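Local coordinates for trehalose monomycolate transport factor A (Mycolicibacterium smegmatis MC2 155, PDB 6T84), which is required for MmpL3-dependent transport of trehalose monomycolate to the mycobacterial cell wall, and for growth and cell elongation, at residues 74-88 / 169-183. Sequence-based numbering, arbitrary orientation.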
# COMPACT_ATOMS: atom_id res chain seq x y z
N ILE A 74 -0.05 0.84 -4.95
CA ILE A 74 1.32 1.32 -5.00
C ILE A 74 2.10 0.52 -3.97
O ILE A 74 1.71 0.47 -2.80
CB ILE A 74 1.38 2.82 -4.66
CG1 ILE A 74 0.55 3.62 -5.67
CG2 ILE A 74 2.84 3.32 -4.59
CD1 ILE A 74 0.41 5.15 -5.24
N ALA A 75 3.16 -0.18 -4.43
CA ALA A 75 4.01 -1.00 -3.55
C ALA A 75 5.41 -0.42 -3.52
O ALA A 75 6.02 -0.25 -4.57
CB ALA A 75 4.11 -2.44 -4.04
N LEU A 76 5.92 -0.12 -2.32
CA LEU A 76 7.24 0.49 -2.14
C LEU A 76 8.17 -0.46 -1.40
O LEU A 76 7.81 -1.01 -0.36
CB LEU A 76 7.12 1.79 -1.36
CG LEU A 76 8.43 2.52 -0.99
CD1 LEU A 76 9.15 3.01 -2.24
CD2 LEU A 76 8.15 3.75 -0.02
N HIS A 77 9.36 -0.68 -1.95
CA HIS A 77 10.27 -1.62 -1.31
C HIS A 77 10.85 -1.08 -0.00
O HIS A 77 11.24 0.09 0.08
CB HIS A 77 11.42 -1.95 -2.26
CG HIS A 77 12.30 -3.05 -1.76
ND1 HIS A 77 13.57 -2.83 -1.24
CD2 HIS A 77 12.10 -4.39 -1.73
CE1 HIS A 77 14.09 -4.00 -0.89
NE2 HIS A 77 13.23 -4.96 -1.18
N ARG A 78 10.91 -1.94 1.02
CA ARG A 78 11.46 -1.56 2.34
C ARG A 78 12.94 -1.90 2.40
O ARG A 78 13.40 -2.97 1.93
CB ARG A 78 10.82 -2.38 3.45
CG ARG A 78 9.34 -2.19 3.67
CD ARG A 78 8.84 -3.23 4.70
NE ARG A 78 9.50 -3.04 5.99
CZ ARG A 78 9.04 -2.19 6.90
NH1 ARG A 78 7.93 -1.50 6.63
NH2 ARG A 78 9.68 -2.02 8.05
N LYS A 79 13.69 -1.03 3.08
CA LYS A 79 15.13 -1.25 3.18
C LYS A 79 15.46 -2.43 4.09
O LYS A 79 16.37 -3.21 3.79
CB LYS A 79 15.81 0.03 3.65
CG LYS A 79 17.33 -0.05 3.65
CD LYS A 79 17.95 1.26 4.10
CE LYS A 79 19.46 1.20 4.02
NZ LYS A 79 19.89 0.75 2.66
N VAL A 80 14.74 -2.58 5.20
CA VAL A 80 14.95 -3.65 6.17
C VAL A 80 13.64 -4.41 6.36
O VAL A 80 12.62 -3.80 6.68
CB VAL A 80 15.45 -3.08 7.51
CG1 VAL A 80 15.82 -4.22 8.46
CG2 VAL A 80 16.62 -2.11 7.28
N GLY A 81 13.67 -5.73 6.19
CA GLY A 81 12.46 -6.53 6.34
C GLY A 81 11.97 -6.65 7.77
O GLY A 81 12.69 -6.43 8.75
N THR A 82 10.68 -7.00 7.89
CA THR A 82 10.09 -7.29 9.19
C THR A 82 9.12 -8.45 9.07
O THR A 82 8.52 -8.64 8.01
CB THR A 82 9.33 -6.07 9.74
OG1 THR A 82 8.81 -6.39 11.04
CG2 THR A 82 8.09 -5.63 8.88
N ASN A 83 8.94 -9.21 10.15
CA ASN A 83 7.88 -10.20 10.16
C ASN A 83 6.57 -9.67 10.73
O ASN A 83 5.58 -10.41 10.74
CB ASN A 83 8.25 -11.44 10.99
CG ASN A 83 9.20 -12.36 10.27
OD1 ASN A 83 9.24 -12.42 9.04
ND2 ASN A 83 9.95 -13.12 11.06
N VAL A 84 6.53 -8.45 11.21
CA VAL A 84 5.26 -7.88 11.70
C VAL A 84 4.49 -7.29 10.52
O VAL A 84 5.08 -6.68 9.62
CB VAL A 84 5.55 -6.80 12.76
CG1 VAL A 84 4.26 -6.10 13.29
CG2 VAL A 84 6.32 -7.39 13.94
N VAL A 85 3.16 -7.45 10.52
CA VAL A 85 2.26 -6.81 9.54
C VAL A 85 1.41 -5.79 10.28
O VAL A 85 0.80 -6.13 11.29
CB VAL A 85 1.36 -7.84 8.84
CG1 VAL A 85 0.27 -7.14 7.96
CG2 VAL A 85 2.21 -8.74 7.99
N VAL A 86 1.41 -4.58 9.79
CA VAL A 86 0.43 -3.56 10.22
C VAL A 86 -0.46 -3.26 9.03
O VAL A 86 0.03 -3.09 7.90
CB VAL A 86 1.16 -2.29 10.70
CG1 VAL A 86 0.13 -1.16 11.10
CG2 VAL A 86 2.07 -2.61 11.92
N ASP A 87 -1.78 -3.16 9.28
CA ASP A 87 -2.77 -2.85 8.25
C ASP A 87 -3.62 -1.72 8.82
O ASP A 87 -4.20 -1.86 9.90
CB ASP A 87 -3.61 -4.11 7.99
CG ASP A 87 -4.67 -3.95 6.93
OD1 ASP A 87 -5.50 -3.04 7.09
OD2 ASP A 87 -4.70 -4.76 5.96
N LEU A 88 -3.64 -0.61 8.12
CA LEU A 88 -4.37 0.61 8.51
C LEU A 88 -5.41 0.85 7.42
O LEU A 88 -5.04 1.15 6.28
CB LEU A 88 -3.35 1.75 8.55
CG LEU A 88 -3.84 3.17 8.84
CD1 LEU A 88 -4.40 3.23 10.27
CD2 LEU A 88 -2.70 4.22 8.65
N VAL A 169 2.39 6.45 0.61
CA VAL A 169 3.09 5.20 0.87
C VAL A 169 4.46 5.46 1.47
O VAL A 169 4.92 4.71 2.33
CB VAL A 169 3.13 4.26 -0.37
CG1 VAL A 169 4.14 4.75 -1.38
CG2 VAL A 169 3.49 2.84 0.11
N ARG A 170 5.13 6.53 1.02
CA ARG A 170 6.43 6.91 1.59
C ARG A 170 6.28 7.28 3.05
O ARG A 170 7.08 6.86 3.88
CB ARG A 170 7.04 8.06 0.79
CG ARG A 170 7.31 7.74 -0.72
CD ARG A 170 7.73 9.02 -1.50
NE ARG A 170 9.05 9.45 -1.04
CZ ARG A 170 9.71 10.48 -1.57
NH1 ARG A 170 9.13 11.18 -2.54
NH2 ARG A 170 10.92 10.79 -1.13
N GLN A 171 5.25 8.05 3.39
CA GLN A 171 5.06 8.45 4.78
C GLN A 171 4.73 7.25 5.65
O GLN A 171 5.22 7.14 6.78
CB GLN A 171 3.93 9.49 4.81
CG GLN A 171 4.34 10.86 4.26
CD GLN A 171 3.14 11.77 3.91
OE1 GLN A 171 2.03 11.27 3.68
NE2 GLN A 171 3.39 13.07 3.77
N PHE A 172 3.84 6.38 5.18
CA PHE A 172 3.50 5.19 5.96
C PHE A 172 4.72 4.28 6.13
O PHE A 172 4.97 3.76 7.23
CB PHE A 172 2.33 4.47 5.30
CG PHE A 172 1.74 3.34 6.11
CD1 PHE A 172 1.30 3.54 7.42
CD2 PHE A 172 1.58 2.08 5.55
CE1 PHE A 172 0.72 2.50 8.14
CE2 PHE A 172 1.04 1.02 6.26
CZ PHE A 172 0.59 1.22 7.55
N ASN A 173 5.49 4.09 5.08
CA ASN A 173 6.71 3.30 5.18
C ASN A 173 7.66 3.88 6.22
O ASN A 173 8.24 3.14 7.02
CB ASN A 173 7.35 3.27 3.79
CG ASN A 173 8.56 2.40 3.76
OD1 ASN A 173 8.47 1.19 4.00
ND2 ASN A 173 9.70 3.00 3.50
N ASP A 174 7.82 5.20 6.23
CA ASP A 174 8.69 5.84 7.23
C ASP A 174 8.21 5.52 8.64
O ASP A 174 9.01 5.21 9.53
CB ASP A 174 8.73 7.36 7.02
CG ASP A 174 9.64 7.78 5.86
OD1 ASP A 174 10.39 6.92 5.34
OD2 ASP A 174 9.59 8.97 5.46
N LEU A 175 6.90 5.54 8.86
CA LEU A 175 6.36 5.30 10.19
C LEU A 175 6.56 3.86 10.62
O LEU A 175 6.66 3.59 11.82
CB LEU A 175 4.88 5.69 10.22
CG LEU A 175 4.54 7.17 10.07
CD1 LEU A 175 3.08 7.35 9.63
CD2 LEU A 175 4.75 7.87 11.43
N LEU A 176 6.64 2.93 9.67
CA LEU A 176 6.83 1.51 9.97
C LEU A 176 8.29 1.11 10.02
O LEU A 176 8.60 -0.09 10.22
CB LEU A 176 6.10 0.62 8.91
CG LEU A 176 4.56 0.81 8.90
CD1 LEU A 176 4.06 -0.29 7.95
CD2 LEU A 176 3.97 0.66 10.32
N ARG A 177 9.21 2.07 9.88
CA ARG A 177 10.64 1.73 9.99
C ARG A 177 10.99 1.13 11.35
O ARG A 177 11.98 0.38 11.45
CB ARG A 177 11.53 2.94 9.71
CG ARG A 177 11.74 3.28 8.25
CD ARG A 177 12.46 4.62 8.09
NE ARG A 177 13.46 4.80 9.14
CZ ARG A 177 13.79 5.98 9.67
NH1 ARG A 177 13.19 7.08 9.24
NH2 ARG A 177 14.71 6.05 10.63
N VAL A 178 10.18 1.43 12.39
CA VAL A 178 10.37 0.93 13.76
C VAL A 178 9.98 -0.54 13.94
O VAL A 178 10.29 -1.12 14.98
CB VAL A 178 9.68 1.84 14.80
CG1 VAL A 178 10.17 3.28 14.64
CG2 VAL A 178 8.18 1.74 14.67
N LEU A 179 9.35 -1.17 12.94
CA LEU A 179 8.98 -2.57 13.10
C LEU A 179 10.24 -3.44 13.20
O LEU A 179 11.26 -3.15 12.54
CB LEU A 179 8.13 -3.03 11.92
CG LEU A 179 6.73 -2.37 11.86
CD1 LEU A 179 5.97 -2.92 10.64
CD2 LEU A 179 6.01 -2.50 13.26
N PRO A 180 10.21 -4.51 14.00
CA PRO A 180 11.46 -5.22 14.32
C PRO A 180 11.99 -5.97 13.12
O PRO A 180 11.22 -6.42 12.25
CB PRO A 180 11.04 -6.17 15.46
CG PRO A 180 9.53 -6.33 15.31
CD PRO A 180 9.02 -5.07 14.68
N PRO A 181 13.30 -6.15 13.02
CA PRO A 181 13.88 -6.90 11.91
C PRO A 181 13.51 -8.38 11.98
O PRO A 181 13.10 -8.90 13.01
CB PRO A 181 15.39 -6.72 12.09
CG PRO A 181 15.55 -5.64 13.17
CD PRO A 181 14.30 -5.66 13.99
N VAL A 182 13.63 -9.05 10.84
CA VAL A 182 13.39 -10.50 10.81
C VAL A 182 14.46 -11.19 11.65
O VAL A 182 15.66 -10.95 11.44
CB VAL A 182 13.43 -11.00 9.38
CG1 VAL A 182 13.21 -12.50 9.33
CG2 VAL A 182 12.36 -10.28 8.58
N PRO A 183 14.08 -12.06 12.59
CA PRO A 183 15.10 -12.75 13.39
C PRO A 183 16.00 -13.64 12.53
O PRO A 183 15.57 -14.22 11.53
CB PRO A 183 14.28 -13.59 14.38
CG PRO A 183 12.96 -13.77 13.70
CD PRO A 183 12.72 -12.50 12.94
O HOH W 1 12.69 1.76 3.58
O HOH W 2 12.58 -4.23 10.24
O HOH W 3 15.17 -7.72 8.70
O HOH W 4 10.10 -9.26 12.61
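V169 lays CG1 against CG2 of I74, 3.7 Å away, and F172 turns CE1 to CD2 of L88 on strand 86-90. One turn on from V169, N173 crosses the L76 side chain at about a right angle, CD2 of L76 lying 3.9 Å from CB of N173. The N173 amide stands nearly upright to the R78 guanidinium; its OD1 is hydrogen-bonded to OG1 of T149, and a water joins its ND2 to the backbone N of K79. Here helix 159-175 covers one face of the antiparallel sheet in what is probably the cytoplasmic part of the protein, where strands 141-144 and 148-153 separate 71-77 from 86-90. L176 sets CD2 against V86, while its carbonyl O receives NH2 of R78 at 3.1 Å along an almost straight N-H...O line (178°). That donor lies above the carbonyl plane, and N of L179 bonds from the opposite face; a bend at chi3 (62°) swings the guanidinium round so that NE also reaches O of V80. L179 makes apolar contacts through CD1 with CG2 of T82 and of V86, and through CD2 with CG1 of V84. Past it, O of P180 takes a 2.7 Å hydrogen bond from OG1 of T82, which in turn accepts from N of V84 in an ST turn. V182 rests CG1 3.7 Å from ND2 of N83.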